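PDB 3UBF: neural-cadherin from Drosophila melanogaster, which mediates calcium-dependent, homophilic adhesion between cells and may pass on developmental information in association with the neural isoform of Armadillo. Local coordinates for residues E10-E13 / A14-D17; L26-E29 / T30-E33. All blocks are in the same frame, centred on the assembly; numbering follows the deposited sequence.

Interaction 1: E10-E13 / A14-D17; sequences EFTE and ADGD. With CA (calcium ion), chain T.
A capping box between T12 and D15 turns the chain at the end of strand 3-12, where the first cadherin domain of this fragment supplies E13 to the interdomain calcium site. T12 is the N-cap of a short 3-10 turn, and the two residues exchange bonds. The backbone N of T12 donates to D15 OD2 over 2.8 Å, nearly straight at 164° but from above the carboxylate plane. In return T12 OG1 accepts the backbone N of D15 at 3.1 Å. The threonine can do this because OG1 is tucked between its own backbone N and carbonyl carbon (chi1 66°), a rotamer that brings it to the N-H of D15; T12 O offers that same N-H a weak second acceptor. One residue further on, G16 N closes on E13 O at 3.0 Å, and G16 is also tied by backbone bonding to W58.

E13 leaves the turn in the other direction. Its chain runs fully extended, with CG anti to the backbone N, and carries the carboxylate out to the metal. OE2 binds the calcium ion at 2.3 Å and also takes the backbone N-H of Y60, while E61 and D138 are further ligands of the ion. OE1 is tied to the same site through water 1, itself a calcium ligand, which donates to it over 2.6 Å. With both oxygens engaged, rotation of the carboxylate is restricted.

F11, whose ring packs on W58 and I94, flanks the box. The D15 carboxylate stands almost perpendicular to that ring, at 88°, and OD2 reaches its edge within the ring plane, 3.2 Å from F11 CD2.

Interaction 2: L26-E29 / T30-E33; sequences LEKE and TDKE
K28 and E33 tie the residues before a type I beta turn, T30 to E33, to the turn itself, in the loop joining strands 22-25 and 34-37 of the first cadherin domain here, a beta sandwich. Two hydrogen bonds cross the contact. K28 NZ donates to the main-chain D31 O at 2.9 Å, in the carbonyl plane and on a lone pair, which ties the lysine tip to the backbone of the turn. From the turn's far end, the extended side chain of E33 brings OE1 to the backbone N of E29, which it accepts at 2.8 Å; this bond is less straight, at 132°, and the donor sits above the carboxylate plane. The other oxygen, OE2, forms a salt bridge with R4 of strand 3-12, so both oxygens are engaged. Within the turn, the bond from E33 N to T30 O is weak.

Charge pairing adds an outer layer. The D31 carboxylate stands between two lysines: OD1 forms a salt bridge with K28 NZ at 3.5 Å, and OD2 one with K32 NZ at 3.0 Å that includes a weak hydrogen bond. The negative group probably offsets the mutual repulsion of the two ammonium groups. K28 and D31 lie alongside one another and point the same way. Neighbouring molecules of the crystal touch most of this exposed loop, so the lattice may influence these conformations.

Van der Waals contact comes from the lysine's methylene chain, which meets oxygens of the turn. Its first torsion (chi1 56°) sets CG between the backbone N and the carbonyl carbon, and the extended remainder then passes along the turn, with CG and CD each 3.4 Å from T30 O. At the root of this chain, K28 CB meets E33 OE1 at 3.2 Å.

Both contacts belong to the first cadherin domain of the fragment and come in series along the chain: interaction 1 closes before strand 22-25 begins, and interaction 2 follows that strand. Their centres are 25 Å apart and their nearest atoms about 9 Å, without touching. Strand 3-12 connects them, since R4 near its start and K7 at its middle pair with E33 and E27 around interaction 2, while its last residues, 10-12, lead into interaction 1. Strands 3-12 and 34-37 are the outer members of one four-stranded mixed sheet. One turn faces the calcium-bound junction with the next domain, where E13 and D138 share the ion; the other lies on the surface toward the N-terminal end.

Interaction 1: E10-E13 / A14-D17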
# COMPACT_ATOMS: atom_id res chain seq x y z
N GLU A 10 -25.08 14.09 1.59
CA GLU A 10 -23.74 13.53 1.49
C GLU A 10 -23.27 13.50 0.02
O GLU A 10 -23.97 13.00 -0.86
CB GLU A 10 -23.74 12.12 2.08
CG GLU A 10 -22.38 11.50 2.37
CD GLU A 10 -22.50 10.11 2.99
OE1 GLU A 10 -23.13 9.98 4.07
OE2 GLU A 10 -21.98 9.14 2.40
N PHE A 11 -22.09 14.06 -0.22
CA PHE A 11 -21.45 13.97 -1.52
C PHE A 11 -19.96 13.65 -1.36
O PHE A 11 -19.37 13.90 -0.31
CB PHE A 11 -21.64 15.25 -2.33
CG PHE A 11 -23.02 15.41 -2.87
CD1 PHE A 11 -23.92 16.29 -2.28
CD2 PHE A 11 -23.45 14.63 -3.95
CE1 PHE A 11 -25.21 16.42 -2.76
CE2 PHE A 11 -24.76 14.75 -4.44
CZ PHE A 11 -25.64 15.64 -3.84
N THR A 12 -19.36 13.08 -2.39
CA THR A 12 -17.95 12.79 -2.32
C THR A 12 -17.19 14.05 -2.68
O THR A 12 -17.76 15.00 -3.19
CB THR A 12 -17.56 11.64 -3.26
OG1 THR A 12 -17.75 12.06 -4.61
CG2 THR A 12 -18.41 10.40 -2.97
N GLU A 13 -15.90 14.06 -2.38
CA GLU A 13 -15.00 15.10 -2.85
C GLU A 13 -15.14 15.27 -4.36
O GLU A 13 -15.26 16.40 -4.85
CB GLU A 13 -13.57 14.74 -2.45
CG GLU A 13 -12.52 15.70 -2.91
CD GLU A 13 -11.16 15.38 -2.33
OE1 GLU A 13 -10.62 14.27 -2.54
OE2 GLU A 13 -10.63 16.28 -1.66
N ALA A 14 -15.15 14.16 -5.08
CA ALA A 14 -15.20 14.15 -6.54
C ALA A 14 -16.50 14.72 -7.11
O ALA A 14 -16.47 15.34 -8.18
CB ALA A 14 -14.97 12.75 -7.07
N ASP A 15 -17.63 14.52 -6.44
CA ASP A 15 -18.88 15.13 -6.90
C ASP A 15 -18.74 16.65 -7.06
O ASP A 15 -19.53 17.27 -7.76
CB ASP A 15 -20.05 14.85 -5.94
CG ASP A 15 -20.39 13.38 -5.83
OD1 ASP A 15 -20.26 12.64 -6.82
OD2 ASP A 15 -20.80 12.96 -4.73
N GLY A 16 -17.75 17.24 -6.39
CA GLY A 16 -17.53 18.67 -6.50
C GLY A 16 -16.23 19.06 -7.19
O GLY A 16 -15.60 20.03 -6.78
N ASP A 17 -15.85 18.32 -8.23
CA ASP A 17 -14.55 18.49 -8.90
C ASP A 17 -14.56 19.44 -10.10
O ASP A 17 -13.58 19.51 -10.84
CB ASP A 17 -13.96 17.13 -9.32
CG ASP A 17 -14.76 16.42 -10.44
OD1 ASP A 17 -15.80 16.93 -10.93
OD2 ASP A 17 -14.33 15.30 -10.84
CA CA T . -8.32 15.94 -1.46
O HOH W 1 -8.52 13.44 -1.25
O HOH W 2 -8.49 16.56 -3.65

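Interaction 2: L26-E29 / T30-E33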
# COMPACT_ATOMS: atom_id res chain seq x y z
N LEU A 26 -31.97 22.53 -4.02
CA LEU A 26 -32.69 22.83 -2.79
C LEU A 26 -34.19 22.87 -3.08
O LEU A 26 -34.62 23.44 -4.09
CB LEU A 26 -32.24 24.16 -2.21
CG LEU A 26 -30.91 24.14 -1.45
CD1 LEU A 26 -30.40 25.56 -1.26
CD2 LEU A 26 -31.09 23.42 -0.12
N GLU A 27 -34.98 22.25 -2.20
CA GLU A 27 -36.42 22.16 -2.42
C GLU A 27 -37.11 23.43 -1.98
O GLU A 27 -36.64 24.14 -1.08
CB GLU A 27 -37.02 20.98 -1.66
CG GLU A 27 -36.22 19.69 -1.72
CD GLU A 27 -35.30 19.54 -0.54
OE1 GLU A 27 -34.55 20.51 -0.25
OE2 GLU A 27 -35.32 18.46 0.09
N LYS A 28 -38.24 23.70 -2.62
CA LYS A 28 -39.05 24.85 -2.27
C LYS A 28 -40.41 24.41 -1.75
O LYS A 28 -40.98 23.44 -2.25
CB LYS A 28 -39.19 25.75 -3.50
CG LYS A 28 -39.75 25.06 -4.71
CD LYS A 28 -39.56 25.92 -5.95
CE LYS A 28 -40.03 25.18 -7.17
NZ LYS A 28 -40.08 26.07 -8.36
N GLU A 29 -40.93 25.11 -0.74
CA GLU A 29 -42.27 24.82 -0.22
C GLU A 29 -43.36 25.42 -1.10
O GLU A 29 -44.50 24.95 -1.09
CB GLU A 29 -42.43 25.27 1.23
CG GLU A 29 -42.37 24.10 2.24
CD GLU A 29 -43.73 23.39 2.45
OE1 GLU A 29 -44.81 24.02 2.27
OE2 GLU A 29 -43.74 22.19 2.83
N THR A 30 -43.01 26.46 -1.85
CA THR A 30 -43.96 27.02 -2.80
C THR A 30 -43.27 27.31 -4.13
O THR A 30 -42.05 27.49 -4.18
CB THR A 30 -44.76 28.25 -2.24
OG1 THR A 30 -45.50 28.87 -3.30
CG2 THR A 30 -43.86 29.28 -1.63
N ASP A 31 -44.08 27.33 -5.19
CA ASP A 31 -43.60 27.39 -6.56
C ASP A 31 -42.65 28.56 -6.84
O ASP A 31 -41.63 28.39 -7.51
CB ASP A 31 -44.78 27.42 -7.53
CG ASP A 31 -44.35 27.44 -8.99
OD1 ASP A 31 -43.41 26.70 -9.35
OD2 ASP A 31 -44.96 28.19 -9.77
N LYS A 32 -43.00 29.74 -6.31
CA LYS A 32 -42.32 30.98 -6.66
C LYS A 32 -41.23 31.41 -5.67
O LYS A 32 -40.86 32.59 -5.58
CB LYS A 32 -43.35 32.11 -6.90
CG LYS A 32 -44.28 31.89 -8.10
CD LYS A 32 -43.53 31.28 -9.30
CE LYS A 32 -44.40 31.18 -10.56
NZ LYS A 32 -43.71 30.28 -11.55
N GLU A 33 -40.68 30.46 -4.93
CA GLU A 33 -39.61 30.78 -4.00
C GLU A 33 -38.28 31.01 -4.73
O GLU A 33 -37.97 30.32 -5.71
CB GLU A 33 -39.47 29.72 -2.92
CG GLU A 33 -40.58 29.83 -1.90
CD GLU A 33 -40.57 28.74 -0.85
OE1 GLU A 33 -39.86 27.71 -1.00
OE2 GLU A 33 -41.28 28.94 0.15